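Local coordinates for phosphotriesterase family protein (Listeria monocytogenes serotype 4b str. H7858, PDB 3PNZ), which probably hydrolyses phosphorylated sugar lactones, as a zinc-dependent lactonase of the phosphotriesterase family with an amidohydrolase fold, at residues A[41-46]-A[280-285]; A[111-116]-A[120-125]; A[175-180]-A[208-213]; A[298-303]-A[309-314]. All blocks are in the same frame, centred on the assembly; numbering follows the deposited sequence.

Contact 1 of 4, residues A[41-46]-A[280-285]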
loop_
_atom_site.group_PDB
_atom_site.type_symbol
_atom_site.label_atom_id
_atom_site.label_comp_id
_atom_site.label_asym_id
_atom_site.label_seq_id
_atom_site.Cartn_x
_atom_site.Cartn_y
_atom_site.Cartn_z
ATOM N N LEU A 41 3.463 -9.757 13.420
ATOM C CA LEU A 41 4.868 -9.772 13.038
ATOM C C LEU A 41 5.104 -10.815 11.950
ATOM O O LEU A 41 4.999 -12.019 12.192
ATOM C CB LEU A 41 5.754 -10.057 14.252
ATOM C CG LEU A 41 5.432 -9.299 15.540
ATOM C CD1 LEU A 41 6.417 -9.696 16.645
ATOM C CD2 LEU A 41 5.428 -7.796 15.333
ATOM N N LEU A 42 5.404 -10.358 10.737
ATOM C CA LEU A 42 5.761 -11.271 9.664
ATOM C C LEU A 42 7.276 -11.427 9.704
ATOM O O LEU A 42 8.001 -10.738 8.992
ATOM C CB LEU A 42 5.304 -10.728 8.309
ATOM C CG LEU A 42 3.783 -10.619 8.143
ATOM C CD1 LEU A 42 3.406 -10.010 6.790
ATOM C CD2 LEU A 42 3.142 -11.987 8.310
ATOM N N ASP A 43 7.746 -12.333 10.553
ATOM C CA ASP A 43 9.143 -12.324 10.966
ATOM C C ASP A 43 9.938 -13.549 10.530
ATOM O O ASP A 43 10.963 -13.864 11.136
ATOM C CB ASP A 43 9.219 -12.161 12.486
ATOM C CG ASP A 43 8.455 -13.247 13.227
ATOM O OD1 ASP A 43 7.898 -14.156 12.570
ATOM O OD2 ASP A 43 8.425 -13.197 14.474
ATOM N N ASP A 44 9.476 -14.228 9.484
ATOM C CA ASP A 44 10.191 -15.385 8.941
ATOM C C ASP A 44 10.321 -15.302 7.422
ATOM O O ASP A 44 9.382 -15.610 6.690
ATOM C CB ASP A 44 9.497 -16.691 9.337
ATOM C CG ASP A 44 10.327 -17.924 9.006
ATOM O OD1 ASP A 44 10.886 -18.011 7.888
ATOM O OD2 ASP A 44 10.418 -18.815 9.875
ATOM N N LYS A 45 11.501 -14.912 6.951
ATOM C CA LYS A 45 11.728 -14.701 5.521
ATOM C C LYS A 45 11.346 -15.912 4.666
ATOM O O LYS A 45 10.734 -15.766 3.608
ATOM C CB LYS A 45 13.188 -14.281 5.273
ATOM C CG LYS A 45 13.566 -14.063 3.804
ATOM C CD LYS A 45 14.005 -15.362 3.128
ATOM C CE LYS A 45 14.884 -15.080 1.905
ATOM N NZ LYS A 45 15.261 -16.342 1.204
ATOM N N GLU A 46 11.702 -17.113 5.106
ATOM C CA GLU A 46 11.441 -18.286 4.278
ATOM C C GLU A 46 9.948 -18.610 4.200
ATOM O O GLU A 46 9.460 -19.075 3.164
ATOM C CB GLU A 46 12.251 -19.497 4.752
ATOM C CG GLU A 46 13.776 -19.304 4.663
ATOM C CD GLU A 46 14.282 -19.040 3.245
ATOM O OE1 GLU A 46 13.596 -19.410 2.265
ATOM O OE2 GLU A 46 15.387 -18.467 3.112
ATOM N N LYS A 280 -0.553 -18.267 4.179
ATOM C CA LYS A 280 -0.725 -19.701 4.055
ATOM C C LYS A 280 0.394 -20.427 4.798
ATOM O O LYS A 280 0.153 -21.385 5.542
ATOM C CB LYS A 280 -0.733 -20.097 2.579
ATOM C CG LYS A 280 -0.983 -21.574 2.324
ATOM C CD LYS A 280 -1.013 -21.878 0.835
ATOM C CE LYS A 280 -1.330 -23.346 0.573
ATOM N NZ LYS A 280 -1.273 -23.665 -0.888
ATOM N N HIS A 281 1.622 -19.953 4.622
ATOM C CA HIS A 281 2.776 -20.697 5.126
ATOM C C HIS A 281 3.270 -20.268 6.506
ATOM O O HIS A 281 4.297 -20.749 6.982
ATOM C CB HIS A 281 3.894 -20.706 4.078
ATOM C CG HIS A 281 3.480 -21.350 2.795
ATOM N ND1 HIS A 281 3.518 -22.714 2.603
ATOM C CD2 HIS A 281 2.969 -20.823 1.656
ATOM C CE1 HIS A 281 3.070 -23.000 1.393
ATOM N NE2 HIS A 281 2.730 -21.870 0.799
ATOM N N TYR A 282 2.540 -19.363 7.150
ATOM C CA TYR A 282 2.729 -19.144 8.576
ATOM C C TYR A 282 1.584 -19.864 9.287
ATOM O O TYR A 282 1.762 -20.962 9.800
ATOM C CB TYR A 282 2.687 -17.662 8.944
ATOM C CG TYR A 282 3.894 -16.783 8.626
ATOM C CD1 TYR A 282 4.841 -16.489 9.605
ATOM C CD2 TYR A 282 4.028 -16.161 7.384
ATOM C CE1 TYR A 282 5.920 -15.639 9.341
ATOM C CE2 TYR A 282 5.107 -15.299 7.111
ATOM C CZ TYR A 282 6.042 -15.048 8.099
ATOM O OH TYR A 282 7.099 -14.196 7.859
ATOM N N GLY A 283 0.401 -19.249 9.292
ATOM C CA GLY A 283 -0.732 -19.773 10.041
ATOM C C GLY A 283 -1.854 -20.427 9.250
ATOM O O GLY A 283 -2.973 -20.564 9.754
ATOM N N HIS A 284 -1.564 -20.839 8.020
ATOM C CA HIS A 284 -2.532 -21.560 7.193
ATOM C C HIS A 284 -3.765 -20.736 6.847
ATOM O O HIS A 284 -4.870 -21.268 6.723
ATOM C CB HIS A 284 -2.916 -22.894 7.847
ATOM C CG HIS A 284 -1.734 -23.730 8.223
ATOM N ND1 HIS A 284 -1.245 -23.790 9.510
ATOM C CD2 HIS A 284 -0.925 -24.516 7.475
ATOM C CE1 HIS A 284 -0.193 -24.589 9.542
ATOM N NE2 HIS A 284 0.022 -25.042 8.320
ATOM N N GLY A 285 -3.561 -19.439 6.667
ATOM C CA GLY A 285 -4.624 -18.557 6.231
ATOM C C GLY A 285 -4.730 -18.563 4.717
ATOM O O GLY A 285 -4.105 -19.388 4.049
#
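Y282 reaches across to the backbone of L42, D43 and D44 and supplies most of the surface buried here. Its hydroxyl sits where the chain turns into helix 45-57: D44 N donates to Y282 OH over 2.9 Å, with an N-H...O angle of 153°. The same hydroxyl is hydrogen-bonded to S48 OG in the first turn of that helix, tying the residue before the helix to the helix itself. L42 CD2 lies over one face of the ring, displaced toward the rim and 4.0 Å from Y282 CE2, and the two side chains cross at about a right angle. D44 packs its CB against Y282 CE1 at 3.7 Å. Its CG stands anti to the backbone N (chi1 -170°), which carries the carboxylate away from the tyrosine and back over the helix start, where OD1 accepts from K47 N. Y282 also meets Y279 edge-to-face. The arrangement is an aspartate N-cap whose backbone N is bonded to a tyrosine hydroxyl; with the L42 side chain about 9 Å from a zinc ion, it joins the segments after strands 19-23 and 267-269, the first and last of the TIM barrel, on the C-terminal side where this family's metal site lies.

Contact 2 of 4, residues A[111-116]-A[120-125]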
loop_
_atom_site.group_PDB
_atom_site.type_symbol
_atom_site.label_atom_id
_atom_site.label_comp_id
_atom_site.label_asym_id
_atom_site.label_seq_id
_atom_site.Cartn_x
_atom_site.Cartn_y
_atom_site.Cartn_z
ATOM N N PRO A 111 21.191 6.654 12.689
ATOM C CA PRO A 111 22.120 7.367 11.805
ATOM C C PRO A 111 21.395 8.099 10.676
ATOM O O PRO A 111 21.912 9.086 10.145
ATOM C CB PRO A 111 22.983 6.240 11.225
ATOM C CG PRO A 111 22.908 5.148 12.223
ATOM C CD PRO A 111 21.519 5.222 12.799
ATOM N N ILE A 112 20.217 7.613 10.303
ATOM C CA ILE A 112 19.464 8.203 9.197
ATOM C C ILE A 112 18.493 9.277 9.680
ATOM O O ILE A 112 18.433 10.374 9.123
ATOM C CB ILE A 112 18.668 7.129 8.429
ATOM C CG1 ILE A 112 19.608 6.038 7.913
ATOM C CG2 ILE A 112 17.882 7.762 7.285
ATOM C CD1 ILE A 112 18.898 4.773 7.488
ATOM N N ILE A 113 17.745 8.953 10.727
ATOM C CA ILE A 113 16.675 9.813 11.216
ATOM C C ILE A 113 17.141 10.774 12.306
ATOM O O ILE A 113 16.666 11.911 12.399
ATOM C CB ILE A 113 15.505 8.955 11.738
ATOM C CG1 ILE A 113 14.611 8.536 10.570
ATOM C CG2 ILE A 113 14.713 9.696 12.792
ATOM C CD1 ILE A 113 13.500 7.578 10.974
ATOM N N GLY A 114 18.078 10.315 13.126
ATOM C CA GLY A 114 18.535 11.093 14.261
ATOM C C GLY A 114 18.363 10.318 15.550
ATOM O O GLY A 114 17.704 9.276 15.575
ATOM N N ASP A 115 18.956 10.823 16.626
ATOM C CA ASP A 115 18.899 10.140 17.910
ATOM C C ASP A 115 17.590 10.448 18.631
ATOM O O ASP A 115 17.548 11.264 19.556
ATOM C CB ASP A 115 20.091 10.529 18.784
ATOM C CG ASP A 115 20.272 9.601 19.970
ATOM O OD1 ASP A 115 19.733 8.472 19.933
ATOM O OD2 ASP A 115 20.955 9.999 20.939
ATOM N N PHE A 116 16.521 9.790 18.195
ATOM C CA PHE A 116 15.211 9.956 18.809
ATOM C C PHE A 116 14.747 8.625 19.392
ATOM O O PHE A 116 15.016 7.565 18.832
ATOM C CB PHE A 116 14.194 10.452 17.779
ATOM C CG PHE A 116 14.443 11.856 17.297
ATOM C CD1 PHE A 116 14.152 12.942 18.107
ATOM C CD2 PHE A 116 14.940 12.089 16.028
ATOM C CE1 PHE A 116 14.363 14.236 17.665
ATOM C CE2 PHE A 116 15.155 13.378 15.576
ATOM C CZ PHE A 116 14.864 14.456 16.396
ATOM N N TYR A 120 7.227 9.313 17.416
ATOM C CA TYR A 120 6.544 10.526 17.836
ATOM C C TYR A 120 7.568 11.619 18.119
ATOM O O TYR A 120 7.400 12.759 17.695
ATOM C CB TYR A 120 5.706 10.296 19.098
ATOM C CG TYR A 120 4.245 9.952 18.870
ATOM C CD1 TYR A 120 3.699 8.786 19.403
ATOM C CD2 TYR A 120 3.410 10.799 18.148
ATOM C CE1 TYR A 120 2.359 8.468 19.211
ATOM C CE2 TYR A 120 2.067 10.485 17.944
ATOM C CZ TYR A 120 1.549 9.319 18.483
ATOM O OH TYR A 120 0.221 9.001 18.298
ATOM N N GLU A 121 8.623 11.274 18.853
ATOM C CA GLU A 121 9.619 12.274 19.213
ATOM C C GLU A 121 10.281 12.824 17.952
ATOM O O GLU A 121 10.444 14.034 17.799
ATOM C CB GLU A 121 10.667 11.706 20.167
ATOM C CG GLU A 121 11.627 12.777 20.689
ATOM C CD GLU A 121 12.727 12.228 21.584
ATOM O OE1 GLU A 121 13.125 12.941 22.531
ATOM O OE2 GLU A 121 13.194 11.092 21.345
ATOM N N TRP A 122 10.649 11.919 17.051
ATOM C CA TRP A 122 11.255 12.287 15.777
ATOM C C TRP A 122 10.369 13.245 14.995
ATOM O O TRP A 122 10.794 14.333 14.612
ATOM C CB TRP A 122 11.539 11.029 14.957
ATOM C CG TRP A 122 11.854 11.262 13.503
ATOM C CD1 TRP A 122 12.671 12.226 12.975
ATOM C CD2 TRP A 122 11.375 10.491 12.394
ATOM N NE1 TRP A 122 12.717 12.106 11.603
ATOM C CE2 TRP A 122 11.930 11.050 11.223
ATOM C CE3 TRP A 122 10.517 9.392 12.277
ATOM C CZ2 TRP A 122 11.663 10.539 9.953
ATOM C CZ3 TRP A 122 10.250 8.887 11.015
ATOM C CH2 TRP A 122 10.824 9.461 9.868
ATOM N N ILE A 123 9.124 12.838 14.773
ATOM C CA ILE A 123 8.219 13.592 13.919
ATOM C C ILE A 123 7.837 14.934 14.536
ATOM O O ILE A 123 7.733 15.939 13.835
ATOM C CB ILE A 123 6.981 12.748 13.557
ATOM C CG1 ILE A 123 7.420 11.551 12.707
ATOM C CG2 ILE A 123 5.947 13.602 12.834
ATOM C CD1 ILE A 123 6.380 10.452 12.547
ATOM N N GLU A 124 7.668 14.956 15.854
ATOM C CA GLU A 124 7.317 16.186 16.547
ATOM C C GLU A 124 8.450 17.215 16.480
ATOM O O GLU A 124 8.207 18.412 16.320
ATOM C CB GLU A 124 6.945 15.885 18.005
ATOM C CG GLU A 124 6.663 17.118 18.843
ATOM C CD GLU A 124 5.537 17.969 18.278
ATOM O OE1 GLU A 124 4.359 17.601 18.477
ATOM O OE2 GLU A 124 5.828 19.009 17.642
ATOM N N ASN A 125 9.687 16.739 16.570
ATOM C CA ASN A 125 10.835 17.634 16.691
ATOM C C ASN A 125 11.646 17.850 15.415
ATOM O O ASN A 125 12.748 18.396 15.453
ATOM C CB ASN A 125 11.735 17.169 17.836
ATOM C CG ASN A 125 11.044 17.266 19.182
ATOM O OD1 ASN A 125 10.877 18.357 19.728
ATOM N ND2 ASN A 125 10.624 16.126 19.718
HETATM O O HOH W 1 15.069 13.405 10.566
#
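I113, F116 and W122 pack two short consecutive helices, 110-113 and 119-124, against each other in the long segment that joins parallel strands 88-92 and 150-152 of the TIM barrel. Apolar and CH-pi contacts carry the packing. I113 lies over one face of the W122 indole, with CG2 above the five-membered ring and CD1 above the six-membered ring, 3.5 Å from W122 CH2. The opposite indole face is covered by I123. F116 turns a ring face to the backbone of the second helix, and W122 CA stands 3.7 Å from the ring centroid, 16° off the normal. The F116 ring and the five-membered ring of W122 meet obliquely, planes 39° and centroids 5.5 Å apart. F116 CD1 touches E121 CG at 3.6 Å and F116 CE1 meets N125 CB. The extended E121 chain (chi1 -173°) takes OE2 past F116 to accept from E117 N. Polar bonds secure the helix end: E121 O receives both N125 N and N125 ND2, the latter at 2.8 Å. Across the contact the polar link is indirect, through a water that accepts from W122 NE1 at 2.9 Å and donates to I113 O at 2.9 Å.

Contact 3 of 4, residues A[175-180]-A[208-213]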
loop_
_atom_site.group_PDB
_atom_site.type_symbol
_atom_site.label_atom_id
_atom_site.label_comp_id
_atom_site.label_asym_id
_atom_site.label_seq_id
_atom_site.Cartn_x
_atom_site.Cartn_y
_atom_site.Cartn_z
ATOM N N ARG A 175 5.255 17.190 -0.566
ATOM C CA ARG A 175 6.439 17.903 -1.025
ATOM C C ARG A 175 7.514 16.941 -1.526
ATOM O O ARG A 175 8.261 17.269 -2.452
ATOM C CB ARG A 175 6.927 18.847 0.070
ATOM C CG ARG A 175 5.884 19.931 0.350
ATOM C CD ARG A 175 6.142 20.687 1.635
ATOM N NE ARG A 175 4.952 21.431 2.037
ATOM C CZ ARG A 175 4.898 22.242 3.092
ATOM N NH1 ARG A 175 5.975 22.419 3.849
ATOM N NH2 ARG A 175 3.767 22.876 3.382
ATOM N N ALA A 176 7.571 15.743 -0.949
ATOM C CA ALA A 176 8.469 14.709 -1.462
ATOM C C ALA A 176 8.014 14.273 -2.850
ATOM O O ALA A 176 8.839 13.982 -3.719
ATOM C CB ALA A 176 8.546 13.517 -0.509
ATOM N N HIS A 177 6.702 14.226 -3.074
ATOM C CA HIS A 177 6.226 13.948 -4.422
ATOM C C HIS A 177 6.693 15.024 -5.403
ATOM O O HIS A 177 7.117 14.719 -6.519
ATOM C CB HIS A 177 4.708 13.860 -4.524
ATOM C CG HIS A 177 4.233 14.002 -5.936
ATOM N ND1 HIS A 177 4.228 12.949 -6.824
ATOM C CD2 HIS A 177 3.838 15.090 -6.637
ATOM C CE1 HIS A 177 3.819 13.376 -8.005
ATOM N NE2 HIS A 177 3.580 14.673 -7.920
ATOM N N HIS A 178 6.580 16.286 -5.013
ATOM C CA HIS A 178 6.974 17.353 -5.933
ATOM C C HIS A 178 8.438 17.208 -6.357
ATOM O O HIS A 178 8.788 17.491 -7.506
ATOM C CB HIS A 178 6.704 18.731 -5.343
ATOM C CG HIS A 178 5.259 19.115 -5.370
ATOM N ND1 HIS A 178 4.528 19.156 -6.537
ATOM C CD2 HIS A 178 4.409 19.477 -4.380
ATOM C CE1 HIS A 178 3.290 19.526 -6.266
ATOM N NE2 HIS A 178 3.193 19.732 -4.966
ATOM N N GLU A 179 9.278 16.749 -5.434
ATOM C CA GLU A 179 10.710 16.578 -5.714
ATOM C C GLU A 179 11.048 15.335 -6.551
ATOM O O GLU A 179 11.939 15.391 -7.405
ATOM C CB GLU A 179 11.526 16.585 -4.416
ATOM C CG GLU A 179 11.474 17.915 -3.653
ATOM C CD GLU A 179 12.504 18.016 -2.531
ATOM O OE1 GLU A 179 13.266 17.048 -2.317
ATOM O OE2 GLU A 179 12.554 19.070 -1.861
ATOM N N THR A 180 10.338 14.229 -6.319
ATOM C CA THR A 180 10.689 12.931 -6.916
ATOM C C THR A 180 9.756 12.473 -8.031
ATOM O O THR A 180 10.146 11.656 -8.871
ATOM C CB THR A 180 10.677 11.815 -5.857
ATOM O OG1 THR A 180 9.341 11.658 -5.345
ATOM C CG2 THR A 180 11.643 12.138 -4.723
ATOM N N LEU A 208 -4.823 14.886 -8.052
ATOM C CA LEU A 208 -5.374 13.787 -7.263
ATOM C C LEU A 208 -5.270 12.429 -7.946
ATOM O O LEU A 208 -5.353 11.379 -7.286
ATOM C CB LEU A 208 -6.815 14.105 -6.835
ATOM C CG LEU A 208 -6.835 15.389 -5.988
ATOM C CD1 LEU A 208 -8.241 15.909 -5.775
ATOM C CD2 LEU A 208 -6.116 15.148 -4.667
ATOM N N GLU A 209 -5.062 12.426 -9.265
ATOM C CA GLU A 209 -4.877 11.162 -9.956
ATOM C C GLU A 209 -3.496 10.568 -9.661
ATOM O O GLU A 209 -3.189 9.461 -10.099
ATOM C CB GLU A 209 -5.101 11.309 -11.469
ATOM C CG GLU A 209 -4.052 12.145 -12.179
ATOM C CD GLU A 209 -4.397 13.627 -12.268
ATOM O OE1 GLU A 209 -3.872 14.299 -13.182
ATOM O OE2 GLU A 209 -5.178 14.142 -11.438
ATOM N N TYR A 210 -2.672 11.295 -8.911
ATOM C CA TYR A 210 -1.373 10.779 -8.471
ATOM C C TYR A 210 -1.469 10.023 -7.151
ATOM O O TYR A 210 -0.458 9.560 -6.616
ATOM C CB TYR A 210 -0.369 11.922 -8.277
ATOM C CG TYR A 210 0.017 12.685 -9.531
ATOM C CD1 TYR A 210 -0.417 12.288 -10.793
ATOM C CD2 TYR A 210 0.821 13.812 -9.440
ATOM C CE1 TYR A 210 -0.050 13.016 -11.937
ATOM C CE2 TYR A 210 1.197 14.540 -10.574
ATOM C CZ TYR A 210 0.753 14.133 -11.814
ATOM O OH TYR A 210 1.123 14.854 -12.939
ATOM N N LEU A 211 -2.681 9.933 -6.616
ATOM C CA LEU A 211 -2.905 9.331 -5.302
ATOM C C LEU A 211 -3.692 8.028 -5.421
ATOM O O LEU A 211 -4.652 7.958 -6.185
ATOM C CB LEU A 211 -3.710 10.309 -4.439
ATOM C CG LEU A 211 -4.237 9.789 -3.090
ATOM C CD1 LEU A 211 -3.094 9.585 -2.100
ATOM C CD2 LEU A 211 -5.260 10.778 -2.529
ATOM N N SER A 212 -3.287 6.993 -4.685
ATOM C CA SER A 212 -4.177 5.853 -4.449
ATOM C C SER A 212 -4.540 5.851 -2.973
ATOM O O SER A 212 -3.677 6.027 -2.110
ATOM C CB SER A 212 -3.543 4.514 -4.842
ATOM O OG SER A 212 -2.309 4.326 -4.188
ATOM N N ILE A 213 -5.821 5.667 -2.697
ATOM C CA ILE A 213 -6.311 5.738 -1.328
ATOM C C ILE A 213 -6.580 4.329 -0.814
ATOM O O ILE A 213 -7.420 3.601 -1.350
ATOM C CB ILE A 213 -7.566 6.608 -1.253
ATOM C CG1 ILE A 213 -7.264 8.006 -1.797
ATOM C CG2 ILE A 213 -8.122 6.655 0.195
ATOM C CD1 ILE A 213 -8.472 8.891 -1.879
#
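H177 and Y210 alone make this contact, through two rings whose side chains cross at about a right angle. The tight part is narrow: H177 NE2 comes to 3.3 Å from Y210 CD2, and H177 CE1 to 3.4 Å from the same carbon. The ring planes are inclined by 47° and the centroids lie 5.1 Å apart, so the pair is oblique, neither a stack nor edge-to-face. H177 is buried, and the hydrogen bond from its ND1 to A182 O helps to set the rotation of the ring. Its chi1 of 162° extends the imidazole from helix 164-180 toward the tyrosine, presenting the CE1 and NE2 side. The looser side belongs to Y210, which is partly exposed. Its ring continues past the histidine, and a glycerol, probably from the crystallisation liquor, lies about 4 Å from its side chain. No hydrogen bond crosses between the segments, and their nearest CA atoms, those of H177 and Y210, remain 9.2 Å apart. Y210 ends the short 3-10 turn 208-210 leading into strand 211-213 of the TIM barrel. I184 of strand 184-186 also touches H177, so the imidazole links its own helix 164-180 to the N-terminal ends of two adjacent parallel strands, 184-186 and 211-213.

Contact 4 of 4, residues A[298-303]-A[309-314]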
loop_
_atom_site.group_PDB
_atom_site.type_symbol
_atom_site.label_atom_id
_atom_site.label_comp_id
_atom_site.label_asym_id
_atom_site.label_seq_id
_atom_site.Cartn_x
_atom_site.Cartn_y
_atom_site.Cartn_z
ATOM N N ARG A 298 -14.153 -16.086 -8.959
ATOM C CA ARG A 298 -15.473 -15.743 -8.437
ATOM C C ARG A 298 -15.924 -14.384 -8.941
ATOM O O ARG A 298 -17.071 -14.218 -9.363
ATOM C CB ARG A 298 -15.500 -15.763 -6.913
ATOM C CG ARG A 298 -16.877 -15.383 -6.386
ATOM C CD ARG A 298 -16.794 -14.583 -5.131
ATOM N NE ARG A 298 -17.991 -13.770 -4.937
ATOM C CZ ARG A 298 -18.660 -13.695 -3.795
ATOM N NH1 ARG A 298 -19.732 -12.914 -3.704
ATOM N NH2 ARG A 298 -18.256 -14.410 -2.752
ATOM N N PHE A 299 -15.025 -13.402 -8.901
ATOM C CA PHE A 299 -15.378 -12.074 -9.382
ATOM C C PHE A 299 -15.787 -12.096 -10.850
ATOM O O PHE A 299 -16.781 -11.480 -11.240
ATOM C CB PHE A 299 -14.246 -11.065 -9.188
ATOM C CG PHE A 299 -14.571 -9.718 -9.759
ATOM C CD1 PHE A 299 -15.325 -8.812 -9.029
ATOM C CD2 PHE A 299 -14.190 -9.384 -11.050
ATOM C CE1 PHE A 299 -15.659 -7.574 -9.566
ATOM C CE2 PHE A 299 -14.525 -8.153 -11.587
ATOM C CZ PHE A 299 -15.259 -7.251 -10.845
ATOM N N ILE A 300 -15.007 -12.795 -11.665
ATOM C CA ILE A 300 -15.323 -12.904 -13.079
ATOM C C ILE A 300 -16.722 -13.478 -13.264
ATOM O O ILE A 300 -17.541 -12.919 -13.996
ATOM C CB ILE A 300 -14.278 -13.752 -13.825
ATOM C CG1 ILE A 300 -12.933 -13.023 -13.840
ATOM C CG2 ILE A 300 -14.742 -14.041 -15.246
ATOM C CD1 ILE A 300 -11.789 -13.845 -14.417
ATOM N N ASP A 301 -17.001 -14.575 -12.566
ATOM C CA ASP A 301 -18.286 -15.253 -12.691
ATOM C C ASP A 301 -19.425 -14.357 -12.234
ATOM O O ASP A 301 -20.414 -14.185 -12.945
ATOM C CB ASP A 301 -18.286 -16.558 -11.895
ATOM C CG ASP A 301 -19.502 -17.414 -12.188
ATOM O OD1 ASP A 301 -20.131 -17.914 -11.231
ATOM O OD2 ASP A 301 -19.831 -17.576 -13.383
ATOM N N GLU A 302 -19.275 -13.763 -11.053
ATOM C CA GLU A 302 -20.326 -12.917 -10.507
ATOM C C GLU A 302 -20.538 -11.665 -11.363
ATOM O O GLU A 302 -21.677 -11.290 -11.653
ATOM C CB GLU A 302 -20.040 -12.556 -9.041
ATOM C CG GLU A 302 -21.179 -11.809 -8.379
ATOM C CD GLU A 302 -20.977 -11.577 -6.888
ATOM O OE1 GLU A 302 -19.954 -12.022 -6.325
ATOM O OE2 GLU A 302 -21.854 -10.930 -6.281
ATOM N N ALA A 303 -19.450 -11.019 -11.780
ATOM C CA ALA A 303 -19.568 -9.845 -12.642
ATOM C C ALA A 303 -20.257 -10.192 -13.962
ATOM O O ALA A 303 -21.127 -9.452 -14.431
ATOM C CB ALA A 303 -18.200 -9.231 -12.915
ATOM N N ASP A 309 -18.296 -7.105 -17.911
ATOM C CA ASP A 309 -17.247 -7.858 -18.591
ATOM C C ASP A 309 -16.191 -8.237 -17.559
ATOM O O ASP A 309 -15.205 -7.524 -17.372
ATOM C CB ASP A 309 -16.633 -7.005 -19.706
ATOM C CG ASP A 309 -15.684 -7.790 -20.605
ATOM O OD1 ASP A 309 -15.119 -8.812 -20.158
ATOM O OD2 ASP A 309 -15.484 -7.361 -21.765
ATOM N N GLY A 310 -16.412 -9.355 -16.880
ATOM C CA GLY A 310 -15.587 -9.752 -15.749
ATOM C C GLY A 310 -14.108 -9.871 -16.065
ATOM O O GLY A 310 -13.250 -9.413 -15.306
ATOM N N GLU A 311 -13.800 -10.493 -17.196
ATOM C CA GLU A 311 -12.412 -10.698 -17.579
ATOM C C GLU A 311 -11.709 -9.370 -17.851
ATOM O O GLU A 311 -10.561 -9.172 -17.451
ATOM C CB GLU A 311 -12.330 -11.619 -18.804
ATOM C CG GLU A 311 -12.867 -13.028 -18.550
ATOM C CD GLU A 311 -14.386 -13.160 -18.749
ATOM O OE1 GLU A 311 -15.111 -12.132 -18.757
ATOM O OE2 GLU A 311 -14.857 -14.314 -18.897
ATOM N N LYS A 312 -12.405 -8.460 -18.522
ATOM C CA LYS A 312 -11.843 -7.147 -18.821
ATOM C C LYS A 312 -11.577 -6.372 -17.531
ATOM O O LYS A 312 -10.547 -5.709 -17.392
ATOM C CB LYS A 312 -12.792 -6.337 -19.704
ATOM C CG LYS A 312 -12.252 -4.967 -20.086
ATOM C CD LYS A 312 -13.267 -4.164 -20.887
ATOM C CE LYS A 312 -12.679 -2.831 -21.338
ATOM N NZ LYS A 312 -13.650 -2.009 -22.125
ATOM N N LEU A 313 -12.515 -6.457 -16.593
ATOM C CA LEU A 313 -12.377 -5.751 -15.321
ATOM C C LEU A 313 -11.192 -6.282 -14.522
ATOM O O LEU A 313 -10.444 -5.510 -13.935
ATOM C CB LEU A 313 -13.672 -5.856 -14.505
ATOM C CG LEU A 313 -14.820 -5.052 -15.114
ATOM C CD1 LEU A 313 -16.119 -5.338 -14.373
ATOM C CD2 LEU A 313 -14.506 -3.556 -15.110
ATOM N N VAL A 314 -11.023 -7.602 -14.494
ATOM C CA VAL A 314 -9.879 -8.184 -13.804
ATOM C C VAL A 314 -8.570 -7.700 -14.422
ATOM O O VAL A 314 -7.609 -7.392 -13.714
ATOM C CB VAL A 314 -9.939 -9.724 -13.782
ATOM C CG1 VAL A 314 -8.570 -10.306 -13.428
ATOM C CG2 VAL A 314 -11.019 -10.187 -12.792
#
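F299, I300 and A303 face G310, E311, L313 and V314 in a helical hairpin formed by helices 289-305 and 310-325, near the C-terminus of the chain. The local axes approach to 8.5 Å, with an angle of 136° between their directions. The F299 ring, swung out toward the second helix by a chi1 of 176°, meets L313 edge-on: L313 CB lies in the ring plane, 3.8 Å from F299 CE2. V314 runs past the phenyl ring in the opposite direction, and its CG2 also touches I300 CG1 at 3.6 Å, with the isoleucine crossing it at about a right angle. The two branches of I300 divide the work, CG1 packing on V314 and CG2 lying over the face of the E311 carboxylate, 3.6 Å from E311 CD. At the close end of the hairpin, A303 CB rests 3.9 Å from G310 CA; with no side chain on G310, the first turn of the second helix lies directly against the backbone of the first, the CA atoms of I300 and G310 being 4.1 Å apart. D309 caps the second helix: its OD1 accepts from K312 N at 3.2 Å, the donor lying above the carboxylate plane.

How the contacts relate
All four contacts belong to one amidohydrolase barrel, but none touches another, and no helix or strand is shared between contacts. Contact 4 is largely buried and apolar, contact 2 lies at the surface, and contacts 1 and 3 are partly buried. Contacts 2 and 4 each pack helices that follow closely in sequence, yet they sit on opposite sides of the chain's centre, centres about 47 Å apart. Contact 1 instead joins parts far apart in sequence and is the only one with a direct hydrogen bond between its segments. Contact 2 has a water bridge, whereas contact 3, nearest the chain centre, relies on one oblique aromatic pair beside the strands.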